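Local coordinates for protein glycoside hydrolase family 61 (PDB 5O2X) that probably cleaves cellulose oxidatively as a copper-dependent lytic polysaccharide monooxygenase of auxiliary activity family 9, formerly glycoside hydrolase family 61, at residues V44-Y49 / N169-Y174; L94-G99 / G151-R156. One frame throughout, in Å; residues are numbered along the deposited sequence.

Overall arrangement
From the N terminus the chain builds strands 3-9 and 12-15, then runs through a long loop whose residues 44-49 supply the first half of contact 1. Strand 90-96 and the turn after it give the first half of contact 2, which closes 52 residues later when strand 151-161 pairs antiparallel with it. Only then does the chain come back at 169-174 to close contact 1, so contact 2 is nested inside the larger loop. Strands 151-161 and 172-183 are neighbours in one sheet: contact 2 ties its 90-96 and 151-161 strands together, and contact 1 fastens the 44-49 loop to strand 172-183, beside the copper site.

Contact 1: residues V44-Y49 / N169-Y174; sequences VSPDAY and NGAQNY. With SO4 (sulfate ion), chain T.
Asn173 holds the 44-49 loop with both its backbone and its side chain. It forms a single antiparallel hydrogen-bonded bridge with Val44, in which Val44 N donates to Asn173 O at 2.8 Å and Asn173 N returns a bond to Val44 O. From this bridge the Asn173 side chain sets out toward the loop: CB lies 3.5 Å from Val44 O, and CG stands anti to the carbonyl carbon (chi1 -69°), which carries the amide to the edge of the Tyr49 ring. There OD1 takes the hydroxyl hydrogen of Tyr49 OH at 2.7 Å, with ring and amide planes turned 71° apart. Asn173 ND2 is bonded to Glu158 OE2 and donates to a water, which donates to Tyr49 OH. The Tyr49 ring is backed by its own loop, Pro46 CA sitting over the centre of one face.

At the other end Asn169 OD1 accepts from Asp47 N at 2.8 Å. Between the two ends, Pro46 CG rests on Ala171 CB, and a water donates to the carbonyls of Asn169 and Ala171.

On strand 172-183 Gln172 and Tyr174 turn away from the loop, and Tyr174 OH donates to Gln172 OE1 at 2.7 Å. Gln172 NE2 binds a sulfate, probably from the crystallisation liquor. Tyr174 belongs to the copper site with His86 and the methylated histidine at position 1. The chemistry thus divides by side: the loop-facing groups anchor the loop, whereas the others line the metal centre, as in related family 9 enzymes.

Contact 2: residues L94-G99 / G151-R156; sequences LANCNG and GNYVLR
Leu94 and Leu155 meet on one face of an antiparallel pair, Leu94 CD2 lying 3.8 Å from Leu155 CD1, and this end of the contact is its apolar, tightly packed part. Leu155 CB and CD1 both touch that same Leu94 methyl. The Tyr153 ring continues the face, flanking Leu94 CB and the Asn96 amide, whose plane is turned 53° from the ring. Asn96 ND2 approaches Tyr153 CE2 obliquely and is itself bonded to Gln189 OE1; Tyr153 OH bonds Ala149 O and Gln189 NE2. Val154, on the face of Ala95, has its CG2 3.7 Å from Cys97 SG, which is tied to Cys101 in a disulfide. Ala95 and Val154 exchange the two backbone bonds of the hydrogen-bonded pair.

Beyond Asn96 the strand gives way to a turn, and the contact becomes more polar and more exposed. Cys97 N still reaches Asn152 O at 2.8 Å in a nearly straight bond (175°). Asn96 OD1 accepts from Asn98 N at 2.8 Å, an Asx turn that bends the chain, and also from a water that accepts from Asn152 N. Farther out, Asn152 ND2 donates to Gly99 O at 3.0 Å. Gly99 O lies close to the plane of the Asn152 amide, but the donor stands above the carbonyl plane of Gly99, 61° out of it.

Within the sheet, strand 90-96 is bordered by 110-121 through the Leu94 to Phe112 backbone pairing, and strand 151-161 by 172-183 through pairings such as Tyr153 with Ile180. Leu155 reaches Ile75 and Phe77 of strand 74-80 in the other sheet, so its face lies between the sheets, as in the immunoglobulin-like beta-sandwich of this family.

Contact 1: residues V44-Y49 / N169-Y174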
loop_
_atom_site.group_PDB
_atom_site.type_symbol
_atom_site.label_atom_id
_atom_site.label_comp_id
_atom_site.label_asym_id
_atom_site.label_seq_id
_atom_site.Cartn_x
_atom_site.Cartn_y
_atom_site.Cartn_z
ATOM N N VAL A 44 -5.195 -6.794 8.954
ATOM C CA VAL A 44 -5.687 -8.065 8.429
ATOM C C VAL A 44 -4.675 -9.136 8.779
ATOM O O VAL A 44 -3.465 -8.943 8.583
ATOM C CB VAL A 44 -5.921 -7.975 6.897
ATOM C CG1 VAL A 44 -6.496 -9.283 6.385
ATOM C CG2 VAL A 44 -6.815 -6.810 6.543
ATOM N N SER A 45 -5.140 -10.254 9.335
ATOM C CA SER A 45 -4.267 -11.321 9.774
ATOM C C SER A 45 -4.142 -12.404 8.716
ATOM O O SER A 45 -4.954 -12.502 7.787
ATOM C CB SER A 45 -4.847 -11.967 11.056
ATOM O OG SER A 45 -4.892 -11.083 12.131
ATOM N N PRO A 46 -3.164 -13.322 8.883
ATOM C CA PRO A 46 -2.998 -14.421 7.927
ATOM C C PRO A 46 -4.230 -15.303 7.748
ATOM O O PRO A 46 -4.422 -15.845 6.660
ATOM C CB PRO A 46 -1.781 -15.189 8.475
ATOM C CG PRO A 46 -0.966 -14.117 9.135
ATOM C CD PRO A 46 -1.992 -13.210 9.788
ATOM N N ASP A 47 -5.057 -15.440 8.779
ATOM C CA ASP A 47 -6.275 -16.210 8.651
ATOM C C ASP A 47 -7.319 -15.534 7.746
ATOM O O ASP A 47 -8.342 -16.150 7.474
ATOM C CB ASP A 47 -6.852 -16.651 10.010
ATOM C CG ASP A 47 -7.384 -15.486 10.873
ATOM O OD1 ASP A 47 -7.384 -14.356 10.442
ATOM O OD2 ASP A 47 -7.732 -15.684 12.050
ATOM N N ALA A 48 -7.006 -14.355 7.218
ATOM C CA ALA A 48 -7.815 -13.683 6.229
ATOM C C ALA A 48 -7.074 -13.438 4.924
ATOM O O ALA A 48 -7.587 -12.732 4.051
ATOM C CB ALA A 48 -8.415 -12.399 6.803
ATOM N N TYR A 49 -5.928 -14.077 4.738
ATOM C CA TYR A 49 -5.191 -13.881 3.488
ATOM C C TYR A 49 -5.917 -14.438 2.263
ATOM O O TYR A 49 -5.638 -14.012 1.144
ATOM C CB TYR A 49 -3.817 -14.535 3.562
ATOM C CG TYR A 49 -2.768 -13.808 4.365
ATOM C CD1 TYR A 49 -2.930 -12.518 4.874
ATOM C CD2 TYR A 49 -1.561 -14.454 4.619
ATOM C CE1 TYR A 49 -1.908 -11.880 5.575
ATOM C CE2 TYR A 49 -0.532 -13.819 5.302
ATOM C CZ TYR A 49 -0.689 -12.527 5.737
ATOM O OH TYR A 49 0.362 -11.937 6.392
ATOM N N ASN A 169 -0.407 -17.075 12.494
ATOM C CA ASN A 169 -1.415 -16.034 12.501
ATOM C C ASN A 169 -0.962 -14.733 13.142
ATOM O O ASN A 169 -1.799 -13.874 13.389
ATOM C CB ASN A 169 -2.760 -16.505 13.071
ATOM C CG ASN A 169 -3.919 -15.711 12.521
ATOM O OD1 ASN A 169 -3.959 -15.348 11.371
ATOM N ND2 ASN A 169 -4.927 -15.463 13.344
ATOM N N GLY A 170 0.325 -14.543 13.341
ATOM C CA GLY A 170 0.828 -13.386 14.071
ATOM C C GLY A 170 1.180 -12.168 13.267
ATOM O O GLY A 170 1.152 -11.057 13.800
ATOM N N ALA A 171 1.519 -12.330 11.992
ATOM C CA ALA A 171 1.814 -11.181 11.133
ATOM C C ALA A 171 0.593 -10.281 11.056
ATOM O O ALA A 171 -0.544 -10.752 11.149
ATOM C CB ALA A 171 2.198 -11.654 9.735
ATOM N N GLN A 172 0.836 -8.982 10.840
ATOM C CA GLN A 172 -0.253 -8.014 10.737
ATOM C C GLN A 172 -0.092 -7.213 9.476
ATOM O O GLN A 172 0.923 -6.555 9.267
ATOM C CB GLN A 172 -0.219 -7.059 11.931
ATOM C CG GLN A 172 -0.445 -7.733 13.267
ATOM C CD GLN A 172 -0.209 -6.807 14.443
ATOM O OE1 GLN A 172 0.111 -5.629 14.268
ATOM N NE2 GLN A 172 -0.339 -7.344 15.647
ATOM N N ASN A 173 -1.092 -7.270 8.582
ATOM C CA ASN A 173 -1.000 -6.571 7.299
ATOM C C ASN A 173 -1.888 -5.333 7.342
ATOM O O ASN A 173 -3.040 -5.386 7.790
ATOM C CB ASN A 173 -1.453 -7.459 6.154
ATOM C CG ASN A 173 -0.503 -8.598 5.886
ATOM O OD1 ASN A 173 -0.143 -9.358 6.781
ATOM N ND2 ASN A 173 -0.092 -8.731 4.632
ATOM N N TYR A 174 -1.368 -4.230 6.785
ATOM C CA TYR A 174 -2.074 -2.952 6.790
ATOM C C TYR A 174 -2.187 -2.428 5.368
ATOM O O TYR A 174 -1.530 -1.425 4.982
ATOM C CB TYR A 174 -1.335 -1.943 7.682
ATOM C CG TYR A 174 -1.227 -2.379 9.144
ATOM C CD1 TYR A 174 -0.240 -3.224 9.579
ATOM C CD2 TYR A 174 -2.119 -1.889 10.097
ATOM C CE1 TYR A 174 -0.116 -3.566 10.906
ATOM C CE2 TYR A 174 -2.032 -2.222 11.438
ATOM C CZ TYR A 174 -0.987 -3.045 11.848
ATOM O OH TYR A 174 -0.921 -3.362 13.195
HETATM S S SO4 T . 0.251 -5.353 19.400
HETATM O O1 SO4 T . 1.430 -5.422 20.286
HETATM O O2 SO4 T . -0.853 -5.849 20.241
HETATM O O3 SO4 T . 0.077 -3.959 18.906
HETATM O O4 SO4 T . 0.450 -6.157 18.241
HETATM O O HOH W 1 -2.360 -11.222 13.168
HETATM O O HOH W 2 1.956 -10.855 4.108
#

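Contact 2: residues L94-G99 / G151-R156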
loop_
_atom_site.group_PDB
_atom_site.type_symbol
_atom_site.label_atom_id
_atom_site.label_comp_id
_atom_site.label_asym_id
_atom_site.label_seq_id
_atom_site.Cartn_x
_atom_site.Cartn_y
_atom_site.Cartn_z
ATOM N N LEU A 94 0.155 -2.273 -8.089
ATOM C CA LEU A 94 -0.897 -1.707 -8.925
ATOM C C LEU A 94 -1.736 -2.850 -9.482
ATOM O O LEU A 94 -1.203 -3.939 -9.744
ATOM C CB LEU A 94 -0.342 -0.895 -10.087
ATOM C CG LEU A 94 0.402 0.366 -9.710
ATOM C CD1 LEU A 94 1.097 0.966 -10.901
ATOM C CD2 LEU A 94 -0.510 1.417 -9.122
ATOM N N ALA A 95 -3.011 -2.584 -9.760
ATOM C CA ALA A 95 -3.853 -3.527 -10.485
ATOM C C ALA A 95 -4.695 -2.732 -11.448
ATOM O O ALA A 95 -5.344 -1.749 -11.070
ATOM C CB ALA A 95 -4.774 -4.332 -9.580
ATOM N N ASN A 96 -4.736 -3.158 -12.714
ATOM C CA ASN A 96 -5.552 -2.480 -13.706
ATOM C C ASN A 96 -7.041 -2.692 -13.399
ATOM O O ASN A 96 -7.482 -3.813 -13.135
ATOM C CB ASN A 96 -5.195 -3.042 -15.081
ATOM C CG ASN A 96 -5.574 -2.091 -16.202
ATOM O OD1 ASN A 96 -6.708 -1.613 -16.286
ATOM N ND2 ASN A 96 -4.588 -1.770 -17.044
ATOM N N CYS A 97 -7.807 -1.613 -13.456
ATOM C CA CYS A 97 -9.249 -1.689 -13.204
ATOM C C CYS A 97 -10.045 -2.099 -14.424
ATOM O O CYS A 97 -11.248 -2.378 -14.329
ATOM C CB CYS A 97 -9.764 -0.342 -12.725
ATOM S SG CYS A 97 -9.025 -0.015 -11.090
ATOM N N ASN A 98 -9.397 -2.108 -15.593
ATOM C CA ASN A 98 -10.020 -2.496 -16.860
ATOM C C ASN A 98 -11.346 -1.761 -17.050
ATOM O O ASN A 98 -12.343 -2.346 -17.426
ATOM C CB ASN A 98 -10.152 -3.996 -16.984
ATOM C CG ASN A 98 -8.800 -4.702 -16.928
ATOM O OD1 ASN A 98 -7.941 -4.439 -17.752
ATOM N ND2 ASN A 98 -8.608 -5.506 -15.924
ATOM N N GLY A 99 -11.340 -0.474 -16.816
ATOM C CA GLY A 99 -12.534 0.347 -16.678
ATOM C C GLY A 99 -12.335 1.305 -15.520
ATOM O O GLY A 99 -11.187 1.555 -15.105
ATOM N N GLY A 151 -4.022 3.932 -18.136
ATOM C CA GLY A 151 -5.143 3.162 -17.631
ATOM C C GLY A 151 -5.529 3.645 -16.249
ATOM O O GLY A 151 -4.883 4.520 -15.677
ATOM N N ASN A 152 -6.580 3.025 -15.729
ATOM C CA ASN A 152 -7.012 3.259 -14.354
ATOM C C ASN A 152 -6.534 2.086 -13.519
ATOM O O ASN A 152 -6.689 0.924 -13.924
ATOM C CB ASN A 152 -8.521 3.357 -14.337
ATOM C CG ASN A 152 -9.005 4.492 -15.169
ATOM O OD1 ASN A 152 -8.456 5.586 -15.128
ATOM N ND2 ASN A 152 -10.065 4.254 -15.896
ATOM N N TYR A 153 -5.943 2.389 -12.358
ATOM C CA TYR A 153 -5.357 1.379 -11.518
ATOM C C TYR A 153 -5.706 1.600 -10.058
ATOM O O TYR A 153 -5.750 2.742 -9.588
ATOM C CB TYR A 153 -3.828 1.396 -11.586
ATOM C CG TYR A 153 -3.249 1.136 -12.970
ATOM C CD1 TYR A 153 -3.097 2.170 -13.896
ATOM C CD2 TYR A 153 -2.814 -0.124 -13.349
ATOM C CE1 TYR A 153 -2.594 1.942 -15.192
ATOM C CE2 TYR A 153 -2.299 -0.366 -14.630
ATOM C CZ TYR A 153 -2.163 0.689 -15.518
ATOM O OH TYR A 153 -1.644 0.414 -16.776
ATOM N N VAL A 154 -5.891 0.499 -9.329
ATOM C CA VAL A 154 -5.867 0.547 -7.872
ATOM C C VAL A 154 -4.394 0.417 -7.451
ATOM O O VAL A 154 -3.705 -0.533 -7.827
ATOM C CB VAL A 154 -6.711 -0.548 -7.249
ATOM C CG1 VAL A 154 -6.513 -0.597 -5.735
ATOM C CG2 VAL A 154 -8.184 -0.305 -7.541
ATOM N N LEU A 155 -3.971 1.381 -6.635
ATOM C CA LEU A 155 -2.661 1.402 -5.985
ATOM C C LEU A 155 -2.880 0.840 -4.571
ATOM O O LEU A 155 -3.633 1.427 -3.795
ATOM C CB LEU A 155 -2.137 2.827 -5.972
ATOM C CG LEU A 155 -0.960 3.188 -5.116
ATOM C CD1 LEU A 155 0.226 2.411 -5.535
ATOM C CD2 LEU A 155 -0.709 4.690 -5.186
ATOM N N ARG A 156 -2.248 -0.282 -4.277
ATOM C CA ARG A 156 -2.365 -0.972 -3.004
ATOM C C ARG A 156 -1.034 -0.859 -2.305
ATOM O O ARG A 156 -0.062 -1.522 -2.660
ATOM C CB ARG A 156 -2.768 -2.431 -3.229
ATOM C CG ARG A 156 -2.942 -3.257 -1.971
ATOM C CD ARG A 156 -3.193 -4.721 -2.308
ATOM N NE ARG A 156 -3.405 -5.571 -1.139
ATOM C CZ ARG A 156 -2.448 -5.986 -0.322
ATOM N NH1 ARG A 156 -1.176 -5.709 -0.595
ATOM N NH2 ARG A 156 -2.740 -6.667 0.776
HETATM O O HOH W 3 -7.826 0.809 -17.072
#